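Local coordinates for protein aldehyde dehydrogenase A (PDB 2ILU) that catalyses the irreversible NAD(+)-dependent oxidation of L-lactaldehyde to L-lactate, and of glycolaldehyde to glycolate, as a homotetramer, at residues A[7-12]-A[204-209]; A[144-149]-A[169-174]. One frame throughout, in Å; residues are numbered along the deposited sequence.

Contact 1 (A[7-12]-A[204-209]). With NDP (NADPH dihydro-nicotinamide-adenine-dinucleotide phosphate), chain D.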
ATOM      1  N   HIS A   7     -39.230 -11.371 -22.362  1.00 25.82           N
ATOM      2  CA  HIS A   7     -37.904 -10.788 -22.500  1.00 23.13           C
ATOM      3  C   HIS A   7     -36.893 -11.540 -23.385  1.00 21.73           C
ATOM      4  O   HIS A   7     -36.867 -12.774 -23.394  1.00 20.61           O
ATOM      5  CB  HIS A   7     -37.276 -10.592 -21.117  1.00 20.82           C
ATOM      6  CG  HIS A   7     -38.095  -9.744 -20.200  1.00 21.24           C
ATOM      7  ND1 HIS A   7     -38.296  -8.398 -20.413  1.00 21.46           N
ATOM      8  CD2 HIS A   7     -38.797 -10.059 -19.086  1.00 22.01           C
ATOM      9  CE1 HIS A   7     -39.087  -7.919 -19.469  1.00 21.51           C
ATOM     10  NE2 HIS A   7     -39.406  -8.907 -18.651  1.00 21.27           N
ATOM     11  N   PRO A   8     -36.089 -10.790 -24.152  1.00 19.42           N
ATOM     12  CA  PRO A   8     -35.070 -11.366 -25.022  1.00 19.47           C
ATOM     13  C   PRO A   8     -33.749 -11.270 -24.223  1.00 19.78           C
ATOM     14  O   PRO A   8     -33.696 -10.542 -23.233  1.00 18.71           O
ATOM     15  CB  PRO A   8     -35.059 -10.411 -26.202  1.00 19.57           C
ATOM     16  CG  PRO A   8     -35.229  -9.096 -25.509  1.00 16.73           C
ATOM     17  CD  PRO A   8     -36.361  -9.396 -24.545  1.00 16.83           C
ATOM     18  N   MET A   9     -32.724 -11.987 -24.642  1.00 20.37           N
ATOM     19  CA  MET A   9     -31.457 -11.895 -23.956  1.00 20.27           C
ATOM     20  C   MET A   9     -30.603 -10.743 -24.521  1.00 19.30           C
ATOM     21  O   MET A   9     -30.897 -10.278 -25.623  1.00 18.21           O
ATOM     22  CB  MET A   9     -30.712 -13.227 -24.079  1.00 20.22           C
ATOM     23  CG  MET A   9     -31.414 -14.372 -23.382  1.00 19.91           C
ATOM     24  SD  MET A   9     -30.479 -15.905 -23.500  1.00 27.08           S
ATOM     25  CE  MET A   9     -31.794 -17.108 -23.362  1.00 21.12           C
ATOM     26  N   TYR A  10     -29.615 -10.265 -23.774  1.00 18.34           N
ATOM     27  CA  TYR A  10     -28.763  -9.214 -24.301  1.00 17.74           C
ATOM     28  C   TYR A  10     -27.359  -9.732 -24.574  1.00 18.53           C
ATOM     29  O   TYR A  10     -26.585  -9.878 -23.633  1.00 21.31           O
ATOM     30  CB  TYR A  10     -28.689  -8.024 -23.354  1.00 16.54           C
ATOM     31  CG  TYR A  10     -28.065  -6.808 -24.004  1.00 16.03           C
ATOM     32  CD1 TYR A  10     -28.784  -6.031 -24.908  1.00 16.84           C
ATOM     33  CD2 TYR A  10     -26.739  -6.463 -23.752  1.00 15.95           C
ATOM     34  CE1 TYR A  10     -28.195  -4.937 -25.546  1.00 18.46           C
ATOM     35  CE2 TYR A  10     -26.143  -5.377 -24.384  1.00 16.09           C
ATOM     36  CZ  TYR A  10     -26.870  -4.618 -25.278  1.00 17.33           C
ATOM     37  OH  TYR A  10     -26.265  -3.549 -25.910  1.00 17.22           O
ATOM     38  N   ILE A  11     -27.071 -10.012 -25.839  1.00 19.68           N
ATOM     39  CA  ILE A  11     -25.791 -10.555 -26.263  1.00 20.36           C
ATOM     40  C   ILE A  11     -25.097  -9.737 -27.369  1.00 21.31           C
ATOM     41  O   ILE A  11     -25.770  -9.238 -28.263  1.00 23.40           O
ATOM     42  CB  ILE A  11     -25.983 -11.997 -26.765  1.00 20.38           C
ATOM     43  CG1 ILE A  11     -26.580 -12.842 -25.638  1.00 20.01           C
ATOM     44  CG2 ILE A  11     -24.661 -12.574 -27.259  1.00 19.85           C
ATOM     45  CD1 ILE A  11     -26.815 -14.281 -26.003  1.00 20.67           C
ATOM     46  N   ASP A  12     -23.782  -9.619 -27.292  1.00 21.23           N
ATOM     47  CA  ASP A  12     -23.016  -8.872 -28.270  1.00 21.67           C
ATOM     48  C   ASP A  12     -23.668  -7.550 -28.726  1.00 22.63           C
ATOM     49  O   ASP A  12     -23.962  -7.375 -29.905  1.00 22.52           O
ATOM     50  CB  ASP A  12     -22.711  -9.759 -29.479  1.00 21.56           C
ATOM     51  CG  ASP A  12     -21.448  -9.330 -30.216  1.00 21.82           C
ATOM     52  OD1 ASP A  12     -20.596  -8.658 -29.596  1.00 23.17           O
ATOM     53  OD2 ASP A  12     -21.294  -9.680 -31.406  1.00 20.20           O
ATOM     54  N   LEU A 204     -26.138 -10.110 -21.026  1.00 14.50           N
ATOM     55  CA  LEU A 204     -27.128 -10.636 -20.105  1.00 15.61           C
ATOM     56  C   LEU A 204     -27.806 -11.901 -20.647  1.00 17.54           C
ATOM     57  O   LEU A 204     -28.396 -11.841 -21.724  1.00 19.15           O
ATOM     58  CB  LEU A 204     -28.188  -9.572 -19.825  1.00 14.15           C
ATOM     59  CG  LEU A 204     -29.242  -9.935 -18.782  1.00 13.05           C
ATOM     60  CD1 LEU A 204     -28.672  -9.728 -17.389  1.00 10.51           C
ATOM     61  CD2 LEU A 204     -30.468  -9.061 -18.981  1.00 13.59           C
ATOM     62  N   VAL A 205     -27.704 -13.017 -19.940  1.00 18.01           N
ATOM     63  CA  VAL A 205     -28.344 -14.233 -20.418  1.00 18.53           C
ATOM     64  C   VAL A 205     -29.368 -14.808 -19.433  1.00 18.68           C
ATOM     65  O   VAL A 205     -29.030 -15.057 -18.280  1.00 20.71           O
ATOM     66  CB  VAL A 205     -27.295 -15.325 -20.788  1.00 19.21           C
ATOM     67  CG1 VAL A 205     -26.449 -14.854 -21.959  1.00 18.08           C
ATOM     68  CG2 VAL A 205     -26.410 -15.648 -19.594  1.00 20.35           C
ATOM     69  N   LEU A 206     -30.597 -14.997 -19.896  1.00 18.83           N
ATOM     70  CA  LEU A 206     -31.669 -15.505 -19.052  1.00 17.13           C
ATOM     71  C   LEU A 206     -31.828 -17.034 -19.059  1.00 15.37           C
ATOM     72  O   LEU A 206     -31.571 -17.661 -20.081  1.00 14.81           O
ATOM     73  CB  LEU A 206     -32.977 -14.833 -19.472  1.00 16.24           C
ATOM     74  CG  LEU A 206     -32.811 -13.316 -19.472  1.00 14.06           C
ATOM     75  CD1 LEU A 206     -34.009 -12.644 -20.108  1.00 16.77           C
ATOM     76  CD2 LEU A 206     -32.630 -12.859 -18.045  1.00 13.39           C
ATOM     77  N   GLY A 207     -32.248 -17.598 -17.934  1.00 16.25           N
ATOM     78  CA  GLY A 207     -32.414 -19.036 -17.836  1.00 17.21           C
ATOM     79  C   GLY A 207     -32.262 -19.522 -16.407  1.00 18.07           C
ATOM     80  O   GLY A 207     -32.280 -18.732 -15.464  1.00 18.28           O
ATOM     81  N   ARG A 208     -32.120 -20.829 -16.246  1.00 20.37           N
ATOM     82  CA  ARG A 208     -31.963 -21.422 -14.925  1.00 23.32           C
ATOM     83  C   ARG A 208     -30.493 -21.634 -14.512  1.00 24.17           C
ATOM     84  O   ARG A 208     -29.634 -21.691 -15.390  1.00 25.16           O
ATOM     85  CB  ARG A 208     -32.726 -22.752 -14.863  1.00 24.87           C
ATOM     86  CG  ARG A 208     -34.240 -22.573 -14.950  1.00 31.70           C
ATOM     87  CD  ARG A 208     -35.025 -23.888 -14.965  1.00 34.54           C
ATOM     88  NE  ARG A 208     -34.749 -24.683 -16.157  1.00 37.61           N
ATOM     89  CZ  ARG A 208     -33.967 -25.760 -16.177  1.00 40.03           C
ATOM     90  NH1 ARG A 208     -33.383 -26.181 -15.059  1.00 40.52           N
ATOM     91  NH2 ARG A 208     -33.762 -26.408 -17.318  1.00 39.25           N
ATOM     92  N   GLY A 209     -30.228 -21.745 -13.212  1.00 25.78           N
ATOM     93  CA  GLY A 209     -28.871 -21.946 -12.736  1.00 24.73           C
ATOM     94  C   GLY A 209     -28.255 -23.243 -13.222  1.00 25.60           C
ATOM     95  O   GLY A 209     -27.092 -23.269 -13.640  1.00 23.28           O
TER
HETATM   96  PA  NDP D 482     -29.410 -19.842  -4.862  1.00 35.06           P
HETATM   97  O1A NDP D 482     -28.356 -20.652  -4.215  1.00 38.79           O
HETATM   98  O2A NDP D 482     -30.680 -20.487  -5.226  1.00 37.73           O
HETATM   99  O5B NDP D 482     -28.700 -19.201  -6.098  1.00 33.88           O
HETATM  100  C5B NDP D 482     -29.434 -18.286  -6.922  1.00 26.42           C
HETATM  101  C4B NDP D 482     -28.563 -17.921  -8.119  1.00 23.51           C
HETATM  102  O4B NDP D 482     -27.634 -19.078  -8.293  1.00 23.41           O
HETATM  103  C3B NDP D 482     -29.418 -17.915  -9.341  1.00 23.40           C
HETATM  104  O3B NDP D 482     -28.793 -17.159 -10.387  1.00 22.29           O
HETATM  105  C2B NDP D 482     -29.482 -19.378  -9.616  1.00 24.09           C
HETATM  106  O2B NDP D 482     -30.186 -19.765 -10.757  1.00 28.51           O
HETATM  107  C1B NDP D 482     -28.019 -19.743  -9.536  1.00 22.21           C
HETATM  108  N9A NDP D 482     -27.781 -21.180  -9.382  1.00 20.86           N
HETATM  109  C8A NDP D 482     -28.577 -22.077  -8.685  1.00 18.89           C
HETATM  110  N7A NDP D 482     -28.174 -23.338  -8.790  1.00 17.37           N
HETATM  111  C5A NDP D 482     -27.076 -23.262  -9.579  1.00 19.90           C
HETATM  112  C6A NDP D 482     -26.189 -24.276 -10.055  1.00 19.42           C
HETATM  113  N6A NDP D 482     -26.341 -25.564  -9.767  1.00 20.05           N
HETATM  114  N1A NDP D 482     -25.153 -23.847 -10.846  1.00 17.97           N
HETATM  115  C2A NDP D 482     -24.968 -22.547 -11.158  1.00 17.54           C
HETATM  116  N3A NDP D 482     -25.757 -21.504 -10.754  1.00 18.41           N
HETATM  117  C4A NDP D 482     -26.810 -21.923  -9.951  1.00 19.94           C
HETATM  118  O3  NDP D 482     -29.702 -18.543  -3.949  1.00 45.25           O
HETATM  119  PN  NDP D 482     -30.915 -17.559  -3.661  1.00 51.13           P
HETATM  120  O1N NDP D 482     -31.703 -17.382  -4.907  1.00 51.18           O
HETATM  121  O2N NDP D 482     -30.287 -16.340  -3.069  1.00 52.45           O
HETATM  122  O5D NDP D 482     -31.807 -18.224  -2.489  1.00 56.34           O
HETATM  123  C5D NDP D 482     -32.281 -19.599  -2.532  1.00 65.47           C
HETATM  124  C4D NDP D 482     -33.675 -19.678  -3.104  1.00 71.33           C
HETATM  125  O4D NDP D 482     -33.682 -20.443  -4.353  1.00 74.70           O
HETATM  126  C3D NDP D 482     -34.739 -20.370  -2.233  1.00 73.54           C
HETATM  127  O3D NDP D 482     -35.197 -19.597  -1.156  1.00 73.18           O
HETATM  128  C2D NDP D 482     -35.784 -20.761  -3.270  1.00 75.25           C
HETATM  129  O2D NDP D 482     -36.681 -19.666  -3.463  1.00 75.46           O
HETATM  130  C1D NDP D 482     -34.937 -21.097  -4.509  1.00 76.98           C
HETATM  131  N1N NDP D 482     -34.728 -22.589  -4.728  1.00 80.12           N
HETATM  132  C2N NDP D 482     -35.648 -23.273  -5.508  1.00 81.72           C
HETATM  133  C3N NDP D 482     -35.537 -24.643  -5.762  1.00 83.14           C
HETATM  134  C7N NDP D 482     -36.550 -25.405  -6.621  1.00 83.08           C
HETATM  135  O7N NDP D 482     -37.757 -25.261  -6.405  1.00 82.57           O
HETATM  136  N7N NDP D 482     -36.044 -26.196  -7.585  1.00 82.17           N
HETATM  137  C4N NDP D 482     -34.420 -25.371  -5.187  1.00 82.71           C
HETATM  138  C5N NDP D 482     -33.480 -24.669  -4.391  1.00 81.68           C
HETATM  139  C6N NDP D 482     -33.616 -23.305  -4.156  1.00 81.47           C
HETATM  140  P2B NDP D 482     -31.810 -19.800 -10.719  1.00 29.33           P
HETATM  141  O1X NDP D 482     -32.276 -18.390 -10.538  1.00 27.90           O
HETATM  142  O2X NDP D 482     -32.141 -20.430 -12.042  1.00 33.80           O
HETATM  143  O3X NDP D 482     -32.174 -20.689  -9.555  1.00 31.78           O
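Tyr-10 and Leu-204 meet as a single antiparallel hydrogen-bonded pair. Tyr-10 N reaches Leu-204 O at 2.9 Å and Leu-204 N reaches Tyr-10 O at 2.7 Å. The two side chains touch at their roots, CB of Tyr-10 to CB of Leu-204 (3.9 Å). The tyrosine ring then leads away from the second segment, since CG is anti to the backbone N (chi1 -167°); its OH is bonded to Asp-193 and the ring stands edge-to-face with Phe-15. Met-9 runs the other way: extended beyond CG, it lies alongside the backbone of 205-206, with SD 4.1 Å from CA of Val-205, and its methyl CE ends near the carbonyl O of Leu-206. Ile-11 meets Val-205 obliquely, CD1 to CG1 at 4.1 Å. Leu-206 points back toward the first segment and sets CD1 against CB of His-7 (4.0 Å). The contact joins the N-terminal strand to a cofactor-binding loop: Arg-208 is the N-cap of helix 209-218, whose first N-H, on Gly-209 N, meets O2X of the NADPH adenosine-ribose phosphate (2.6 Å). Helix 43-62 packs on Ile-11 and Val-205, helix 183-195 on Leu-204 and Leu-206, and strand 34-39 pairs with strand 5-11.

Contact 2 (A[144-149]-A[169-174]). With NDP (NADPH dihydro-nicotinamide-adenine-dinucleotide phosphate), chain D.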
ATOM      1  N   GLY A 144      -9.864 -11.135 -18.113  1.00  9.10           N
ATOM      2  CA  GLY A 144     -10.371 -11.453 -19.435  1.00  9.37           C
ATOM      3  C   GLY A 144     -11.881 -11.503 -19.370  1.00  9.46           C
ATOM      4  O   GLY A 144     -12.527 -10.489 -19.116  1.00 12.78           O
ATOM      5  N   VAL A 145     -12.454 -12.680 -19.584  1.00  8.57           N
ATOM      6  CA  VAL A 145     -13.899 -12.819 -19.520  1.00  5.87           C
ATOM      7  C   VAL A 145     -14.407 -13.303 -18.160  1.00  7.34           C
ATOM      8  O   VAL A 145     -13.966 -14.351 -17.692  1.00  9.69           O
ATOM      9  CB  VAL A 145     -14.426 -13.804 -20.577  1.00  5.06           C
ATOM     10  CG1 VAL A 145     -15.944 -13.960 -20.418  1.00  2.18           C
ATOM     11  CG2 VAL A 145     -14.069 -13.315 -21.972  1.00  1.00           C
ATOM     12  N   THR A 146     -15.304 -12.550 -17.542  1.00  5.82           N
ATOM     13  CA  THR A 146     -15.847 -12.971 -16.267  1.00  5.36           C
ATOM     14  C   THR A 146     -17.373 -13.201 -16.289  1.00  5.22           C
ATOM     15  O   THR A 146     -18.061 -12.709 -17.185  1.00  4.47           O
ATOM     16  CB  THR A 146     -15.478 -11.968 -15.140  1.00  6.20           C
ATOM     17  OG1 THR A 146     -16.071 -10.694 -15.408  1.00  5.69           O
ATOM     18  CG2 THR A 146     -13.953 -11.812 -15.057  1.00  5.69           C
ATOM     19  N   THR A 147     -17.880 -13.959 -15.332  1.00  5.23           N
ATOM     20  CA  THR A 147     -19.297 -14.223 -15.307  1.00  7.05           C
ATOM     21  C   THR A 147     -19.937 -13.956 -13.956  1.00  7.55           C
ATOM     22  O   THR A 147     -19.277 -14.120 -12.938  1.00  8.08           O
ATOM     23  CB  THR A 147     -19.611 -15.689 -15.711  1.00  7.54           C
ATOM     24  OG1 THR A 147     -19.032 -16.582 -14.760  1.00  7.52           O
ATOM     25  CG2 THR A 147     -19.048 -16.004 -17.082  1.00  7.31           C
ATOM     26  N   GLY A 148     -21.199 -13.554 -13.970  1.00  8.85           N
ATOM     27  CA  GLY A 148     -21.899 -13.281 -12.737  1.00  8.05           C
ATOM     28  C   GLY A 148     -23.209 -14.036 -12.694  1.00  9.73           C
ATOM     29  O   GLY A 148     -23.990 -14.016 -13.650  1.00 10.90           O
ATOM     30  N   ILE A 149     -23.428 -14.724 -11.584  1.00  8.77           N
ATOM     31  CA  ILE A 149     -24.642 -15.477 -11.343  1.00 10.33           C
ATOM     32  C   ILE A 149     -25.353 -14.894 -10.112  1.00 12.53           C
ATOM     33  O   ILE A 149     -24.913 -15.163  -9.002  1.00 16.10           O
ATOM     34  CB  ILE A 149     -24.312 -16.951 -11.082  1.00 10.70           C
ATOM     35  CG1 ILE A 149     -23.422 -17.495 -12.203  1.00  8.38           C
ATOM     36  CG2 ILE A 149     -25.586 -17.744 -10.981  1.00  9.42           C
ATOM     37  CD1 ILE A 149     -22.954 -18.916 -11.968  1.00  6.60           C
ATOM     38  N   THR A 169     -11.656  -2.603 -14.329  1.00 11.37           N
ATOM     39  CA  THR A 169     -10.346  -3.222 -14.457  1.00 11.32           C
ATOM     40  C   THR A 169     -10.007  -3.722 -15.867  1.00  9.96           C
ATOM     41  O   THR A 169      -8.887  -4.164 -16.092  1.00 10.20           O
ATOM     42  CB  THR A 169     -10.209  -4.390 -13.480  1.00 12.93           C
ATOM     43  OG1 THR A 169     -11.388  -5.206 -13.545  1.00 18.33           O
ATOM     44  CG2 THR A 169     -10.037  -3.878 -12.074  1.00 12.97           C
ATOM     45  N   GLY A 170     -10.960  -3.660 -16.787  1.00 10.74           N
ATOM     46  CA  GLY A 170     -10.684  -4.100 -18.143  1.00  9.59           C
ATOM     47  C   GLY A 170     -11.247  -5.458 -18.501  1.00  9.10           C
ATOM     48  O   GLY A 170     -10.833  -6.066 -19.480  1.00  9.50           O
ATOM     49  N   ASN A 171     -12.186  -5.944 -17.707  1.00  9.60           N
ATOM     50  CA  ASN A 171     -12.788  -7.230 -17.997  1.00 10.93           C
ATOM     51  C   ASN A 171     -14.115  -7.097 -18.722  1.00 11.83           C
ATOM     52  O   ASN A 171     -14.699  -6.011 -18.747  1.00 12.19           O
ATOM     53  CB  ASN A 171     -13.060  -8.021 -16.709  1.00 12.02           C
ATOM     54  CG  ASN A 171     -11.806  -8.354 -15.944  1.00 12.44           C
ATOM     55  OD1 ASN A 171     -11.097  -9.311 -16.269  1.00 15.19           O
ATOM     56  ND2 ASN A 171     -11.522  -7.571 -14.918  1.00 10.95           N
ATOM     57  N   THR A 172     -14.550  -8.187 -19.326  1.00 11.18           N
ATOM     58  CA  THR A 172     -15.838  -8.216 -19.969  1.00 11.79           C
ATOM     59  C   THR A 172     -16.709  -9.151 -19.144  1.00 11.42           C
ATOM     60  O   THR A 172     -16.148 -10.049 -18.526  1.00 13.06           O
ATOM     61  CB  THR A 172     -15.737  -8.716 -21.389  1.00 12.67           C
ATOM     62  OG1 THR A 172     -15.171 -10.032 -21.388  1.00 15.49           O
ATOM     63  CG2 THR A 172     -14.872  -7.766 -22.207  1.00 11.52           C
ATOM     64  N   ILE A 173     -18.018  -8.965 -19.116  1.00 10.42           N
ATOM     65  CA  ILE A 173     -18.810  -9.822 -18.263  1.00  9.42           C
ATOM     66  C   ILE A 173     -20.112 -10.384 -18.853  1.00 10.23           C
ATOM     67  O   ILE A 173     -20.709  -9.780 -19.741  1.00 10.07           O
ATOM     68  CB  ILE A 173     -19.148  -9.066 -16.980  1.00  8.39           C
ATOM     69  CG1 ILE A 173     -19.756 -10.002 -15.946  1.00  8.56           C
ATOM     70  CG2 ILE A 173     -20.127  -7.956 -17.299  1.00 10.81           C
ATOM     71  CD1 ILE A 173     -19.787  -9.409 -14.558  1.00  8.57           C
ATOM     72  N   VAL A 174     -20.504 -11.543 -18.351  1.00 10.54           N
ATOM     73  CA  VAL A 174     -21.738 -12.188 -18.741  1.00 11.58           C
ATOM     74  C   VAL A 174     -22.555 -12.524 -17.491  1.00 12.81           C
ATOM     75  O   VAL A 174     -22.202 -13.455 -16.766  1.00 14.29           O
ATOM     76  CB  VAL A 174     -21.502 -13.498 -19.512  1.00 11.07           C
ATOM     77  CG1 VAL A 174     -22.832 -14.034 -19.997  1.00 12.07           C
ATOM     78  CG2 VAL A 174     -20.569 -13.266 -20.685  1.00 11.68           C
TER
HETATM   79  PA  NDP D 482     -29.410 -19.842  -4.862  1.00 35.06           P
HETATM   80  O1A NDP D 482     -28.356 -20.652  -4.215  1.00 38.79           O
HETATM   81  O2A NDP D 482     -30.680 -20.487  -5.226  1.00 37.73           O
HETATM   82  O5B NDP D 482     -28.700 -19.201  -6.098  1.00 33.88           O
HETATM   83  C5B NDP D 482     -29.434 -18.286  -6.922  1.00 26.42           C
HETATM   84  C4B NDP D 482     -28.563 -17.921  -8.119  1.00 23.51           C
HETATM   85  O4B NDP D 482     -27.634 -19.078  -8.293  1.00 23.41           O
HETATM   86  C3B NDP D 482     -29.418 -17.915  -9.341  1.00 23.40           C
HETATM   87  O3B NDP D 482     -28.793 -17.159 -10.387  1.00 22.29           O
HETATM   88  C2B NDP D 482     -29.482 -19.378  -9.616  1.00 24.09           C
HETATM   89  O2B NDP D 482     -30.186 -19.765 -10.757  1.00 28.51           O
HETATM   90  C1B NDP D 482     -28.019 -19.743  -9.536  1.00 22.21           C
HETATM   91  N9A NDP D 482     -27.781 -21.180  -9.382  1.00 20.86           N
HETATM   92  C8A NDP D 482     -28.577 -22.077  -8.685  1.00 18.89           C
HETATM   93  N7A NDP D 482     -28.174 -23.338  -8.790  1.00 17.37           N
HETATM   94  C5A NDP D 482     -27.076 -23.262  -9.579  1.00 19.90           C
HETATM   95  C6A NDP D 482     -26.189 -24.276 -10.055  1.00 19.42           C
HETATM   96  N6A NDP D 482     -26.341 -25.564  -9.767  1.00 20.05           N
HETATM   97  N1A NDP D 482     -25.153 -23.847 -10.846  1.00 17.97           N
HETATM   98  C2A NDP D 482     -24.968 -22.547 -11.158  1.00 17.54           C
HETATM   99  N3A NDP D 482     -25.757 -21.504 -10.754  1.00 18.41           N
HETATM  100  C4A NDP D 482     -26.810 -21.923  -9.951  1.00 19.94           C
HETATM  101  O3  NDP D 482     -29.702 -18.543  -3.949  1.00 45.25           O
HETATM  102  PN  NDP D 482     -30.915 -17.559  -3.661  1.00 51.13           P
HETATM  103  O1N NDP D 482     -31.703 -17.382  -4.907  1.00 51.18           O
HETATM  104  O2N NDP D 482     -30.287 -16.340  -3.069  1.00 52.45           O
HETATM  105  O5D NDP D 482     -31.807 -18.224  -2.489  1.00 56.34           O
HETATM  106  C5D NDP D 482     -32.281 -19.599  -2.532  1.00 65.47           C
HETATM  107  C4D NDP D 482     -33.675 -19.678  -3.104  1.00 71.33           C
HETATM  108  O4D NDP D 482     -33.682 -20.443  -4.353  1.00 74.70           O
HETATM  109  C3D NDP D 482     -34.739 -20.370  -2.233  1.00 73.54           C
HETATM  110  O3D NDP D 482     -35.197 -19.597  -1.156  1.00 73.18           O
HETATM  111  C2D NDP D 482     -35.784 -20.761  -3.270  1.00 75.25           C
HETATM  112  O2D NDP D 482     -36.681 -19.666  -3.463  1.00 75.46           O
HETATM  113  C1D NDP D 482     -34.937 -21.097  -4.509  1.00 76.98           C
HETATM  114  N1N NDP D 482     -34.728 -22.589  -4.728  1.00 80.12           N
HETATM  115  C2N NDP D 482     -35.648 -23.273  -5.508  1.00 81.72           C
HETATM  116  C3N NDP D 482     -35.537 -24.643  -5.762  1.00 83.14           C
HETATM  117  C7N NDP D 482     -36.550 -25.405  -6.621  1.00 83.08           C
HETATM  118  O7N NDP D 482     -37.757 -25.261  -6.405  1.00 82.57           O
HETATM  119  N7N NDP D 482     -36.044 -26.196  -7.585  1.00 82.17           N
HETATM  120  C4N NDP D 482     -34.420 -25.371  -5.187  1.00 82.71           C
HETATM  121  C5N NDP D 482     -33.480 -24.669  -4.391  1.00 81.68           C
HETATM  122  C6N NDP D 482     -33.616 -23.305  -4.156  1.00 81.47           C
HETATM  123  P2B NDP D 482     -31.810 -19.800 -10.719  1.00 29.33           P
HETATM  124  O1X NDP D 482     -32.276 -18.390 -10.538  1.00 27.90           O
HETATM  125  O2X NDP D 482     -32.141 -20.430 -12.042  1.00 33.80           O
HETATM  126  O3X NDP D 482     -32.174 -20.689  -9.555  1.00 31.78           O
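Gly-144 meets Asn-171 first: its N donates to the side-chain OD1 at 2.9 Å, in the plane of the amide carbonyl, while Gly-144 O accepts Thr-172 N. The other end of the Asn-171 amide, ND2, is bonded to the carbonyls of Ala-166 and Tyr-469, which fixes the rotation of the group. Val-145 then lays CG2 across OG1 of Thr-172 (3.5 Å), on the face covered by helix 43-62. Thr-146 turns to the other face, toward helix 155-168. Its N bonds Thr-172 O (2.8 Å), and with OG1 held between its backbone N and carbonyl carbon (chi1 63°), the hydroxyl gives the same oxygen a second bond, at 3.2 Å, from above the carbonyl plane. Its methyl CG2 faces the Asn-171 amide, and its O accepts Val-174 N (2.9 Å) while lying close to CA of Ile-173 (3.2 Å). Thr-147 brings CA to 3.3 Å from Val-174 O, whereas its hydroxyl bonds Leu-216 O. Gly-148 N donates to that same Val-174 O. Ile-149, still in the strand and bonded through its backbone to Ser-226, places CG2 against the adenosine ribose oxygen O3B of the NADPH (3.3 Å). Parallel neighbours joined through helix 155-168 make this a beta-alpha-beta crossover of the Rossmann-like cofactor-binding domain of aldehyde dehydrogenases.

Overall arrangement
Both segments of contact 2 fall in the chain between the two halves of contact 1, and the centres of the two contacts are about 15 Å apart. Strand 172-176 links them: it pairs in parallel with strand 134-149 on one flank and with strand 202-204 on the other, and the chain continues from 202-204 into the loop 205-208 that leads into helix 209-218. The two contacts touch directly where CG2 of Val-205 packs on CG1 of Val-174 (3.9 Å), both side chains lying against helix 43-62. Contact 1 thus attaches the N-terminal strand 5-11 to the edge of the cofactor-binding sheet, contact 2 belongs to its interior, and each reaches the same NADPH through Gly-209 and Ile-149.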